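Local atomic coordinates of kynurenine formamidase (Bacillus anthracis, PDB entry 4CO9), a protein that catalyses the zinc-dependent hydrolysis of N-formyl-L-kynurenine to L-kynurenine and formate in the kynurenine pathway of tryptophan degradation. Residues H172-V177 and Y187-L192. Numbering follows the deposited sequence.
Sequences HILENV and YELIAL. With ZN (zinc ion), chain O; ZN (zinc ion), chain P.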
loop_
_atom_site.group_PDB
_atom_site.type_symbol
_atom_site.label_atom_id
_atom_site.label_comp_id
_atom_site.label_asym_id
_atom_site.label_seq_id
_atom_site.Cartn_x
_atom_site.Cartn_y
_atom_site.Cartn_z
ATOM N N HIS C 172 -7.464 0.028 -15.775
ATOM C CA HIS C 172 -6.288 -0.236 -14.976
ATOM C C HIS C 172 -6.248 -1.702 -14.577
ATOM O O HIS C 172 -7.244 -2.391 -14.681
ATOM C CB HIS C 172 -6.306 0.681 -13.779
ATOM C CG HIS C 172 -6.211 2.126 -14.150
ATOM N ND1 HIS C 172 -5.191 2.936 -13.714
ATOM C CD2 HIS C 172 -6.990 2.897 -14.941
ATOM C CE1 HIS C 172 -5.358 4.154 -14.199
ATOM N NE2 HIS C 172 -6.437 4.154 -14.952
ATOM N N ILE C 173 -5.082 -2.161 -14.136
ATOM C CA ILE C 173 -4.806 -3.589 -13.980
ATOM C C ILE C 173 -4.296 -3.924 -12.591
ATOM O O ILE C 173 -3.325 -3.329 -12.115
ATOM C CB ILE C 173 -3.757 -4.059 -15.014
ATOM C CG1 ILE C 173 -4.313 -3.887 -16.430
ATOM C CG2 ILE C 173 -3.371 -5.524 -14.773
ATOM C CD1 ILE C 173 -3.281 -4.057 -17.525
ATOM N N LEU C 174 -4.945 -4.916 -11.978
ATOM C CA LEU C 174 -4.594 -5.439 -10.673
ATOM C C LEU C 174 -4.413 -6.940 -10.812
ATOM O O LEU C 174 -5.291 -7.622 -11.331
ATOM C CB LEU C 174 -5.723 -5.097 -9.697
ATOM C CG LEU C 174 -5.775 -5.771 -8.334
ATOM C CD1 LEU C 174 -4.516 -5.472 -7.528
ATOM C CD2 LEU C 174 -7.019 -5.318 -7.594
ATOM N N GLU C 175 -3.273 -7.456 -10.366
ATOM C CA GLU C 175 -2.922 -8.861 -10.535
ATOM C C GLU C 175 -2.647 -9.544 -9.197
ATOM O O GLU C 175 -2.310 -8.884 -8.203
ATOM C CB GLU C 175 -1.709 -8.988 -11.466
ATOM C CG GLU C 175 -2.059 -8.683 -12.912
ATOM C CD GLU C 175 -0.870 -8.308 -13.778
ATOM O OE1 GLU C 175 0.184 -7.914 -13.231
ATOM O OE2 GLU C 175 -1.008 -8.398 -15.032
ATOM N N ASN C 176 -2.827 -10.865 -9.180
ATOM C CA ASN C 176 -2.584 -11.705 -8.004
ATOM C C ASN C 176 -3.456 -11.402 -6.780
ATOM O O ASN C 176 -3.005 -11.543 -5.648
ATOM C CB ASN C 176 -1.101 -11.669 -7.604
ATOM C CG ASN C 176 -0.224 -12.527 -8.500
ATOM O OD1 ASN C 176 -0.676 -13.512 -9.079
ATOM N ND2 ASN C 176 1.046 -12.168 -8.599
ATOM N N VAL C 177 -4.702 -11.010 -6.985
ATOM C CA VAL C 177 -5.627 -10.975 -5.853
ATOM C C VAL C 177 -5.960 -12.411 -5.432
ATOM O O VAL C 177 -5.787 -13.334 -6.216
ATOM C CB VAL C 177 -6.918 -10.164 -6.109
ATOM C CG1 VAL C 177 -6.612 -8.674 -6.153
ATOM C CG2 VAL C 177 -7.646 -10.614 -7.371
ATOM N N TYR C 187 -18.778 -5.258 -3.378
ATOM C CA TYR C 187 -17.921 -4.879 -2.290
ATOM C C TYR C 187 -17.423 -3.475 -2.529
ATOM O O TYR C 187 -17.606 -2.909 -3.612
ATOM C CB TYR C 187 -16.708 -5.803 -2.236
ATOM C CG TYR C 187 -17.007 -7.247 -1.969
ATOM C CD1 TYR C 187 -17.421 -8.100 -2.997
ATOM C CD2 TYR C 187 -16.834 -7.784 -0.701
ATOM C CE1 TYR C 187 -17.666 -9.436 -2.749
ATOM C CE2 TYR C 187 -17.087 -9.110 -0.443
ATOM C CZ TYR C 187 -17.493 -9.935 -1.464
ATOM O OH TYR C 187 -17.754 -11.252 -1.182
ATOM N N GLU C 188 -16.785 -2.916 -1.512
ATOM C CA GLU C 188 -15.908 -1.776 -1.692
ATOM C C GLU C 188 -14.489 -2.323 -1.734
ATOM O O GLU C 188 -14.142 -3.194 -0.942
ATOM C CB GLU C 188 -16.096 -0.768 -0.558
ATOM C CG GLU C 188 -17.420 -0.010 -0.656
ATOM C CD GLU C 188 -17.333 1.236 -1.506
ATOM O OE1 GLU C 188 -16.308 1.427 -2.160
ATOM O OE2 GLU C 188 -18.311 2.007 -1.571
ATOM N N LEU C 189 -13.701 -1.860 -2.701
ATOM C CA LEU C 189 -12.309 -2.306 -2.883
ATOM C C LEU C 189 -11.362 -1.179 -2.502
ATOM O O LEU C 189 -11.644 -0.014 -2.758
ATOM C CB LEU C 189 -12.041 -2.672 -4.347
ATOM C CG LEU C 189 -10.604 -2.994 -4.787
ATOM C CD1 LEU C 189 -10.065 -4.252 -4.124
ATOM C CD2 LEU C 189 -10.550 -3.148 -6.305
ATOM N N ILE C 190 -10.246 -1.547 -1.883
ATOM C CA ILE C 190 -9.085 -0.668 -1.753
ATOM C C ILE C 190 -7.878 -1.439 -2.279
ATOM O O ILE C 190 -7.603 -2.557 -1.832
ATOM C CB ILE C 190 -8.811 -0.277 -0.294
ATOM C CG1 ILE C 190 -10.038 0.425 0.319
ATOM C CG2 ILE C 190 -7.583 0.625 -0.210
ATOM C CD1 ILE C 190 -9.959 0.565 1.822
ATOM N N ALA C 191 -7.144 -0.836 -3.207
ATOM C CA ALA C 191 -5.940 -1.464 -3.751
ATOM C C ALA C 191 -4.952 -0.416 -4.261
ATOM O O ALA C 191 -4.674 -0.331 -5.453
ATOM C CB ALA C 191 -6.313 -2.441 -4.848
ATOM N N LEU C 192 -4.429 0.390 -3.339
ATOM C CA LEU C 192 -3.717 1.610 -3.700
ATOM C C LEU C 192 -2.241 1.369 -3.984
ATOM O O LEU C 192 -1.558 0.733 -3.183
ATOM C CB LEU C 192 -3.831 2.641 -2.572
ATOM C CG LEU C 192 -5.165 3.379 -2.464
ATOM C CD1 LEU C 192 -5.365 3.892 -1.050
ATOM C CD2 LEU C 192 -5.223 4.522 -3.464
HETATM ZN ZN ZN O . 0.730 -7.408 -15.712
HETATM ZN ZN ZN P . 2.391 -6.972 -13.126
HETATM O O HOH W 1 2.640 -7.602 -15.063
HETATM O O HOH W 2 1.527 -9.698 -16.444
#
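L189 and A191 both point toward L174 across the interior of the mixed beta-sheet of this Cyclase-superfamily fold, which curls so that strands 185-190 and 172-175 meet although three others separate them in sheet order. No hydrogen bond joins the two segments; methyl groups alone make the contact. CD2 of L189 approaches CD2 of L174 methyl to methyl at 4.3 Å. A long apolar leucine suits this buried place: it also touches L144 on strand 144-147, as L174 does. I190 turns to the other face of its strand, where it packs on I190 of the second subunit. At A191 the partner is again CD2 of L174, 4.0 Å from the alanine CB, and a single methyl is enough because L174 reaches about halfway across. With CG of L174 anti to the backbone N (chi1 167°), CD2 is the methyl that meets both partners. On the opposite face of strand 172-175, E175 extends its carboxylate to the binuclear zinc site, which it shares with H52, H56, D58, H163 and bound water. Its OE2 binds one zinc ion at 2.1 Å, while OE1 bridges both, 2.6 Å from that ion and 2.4 Å from the second.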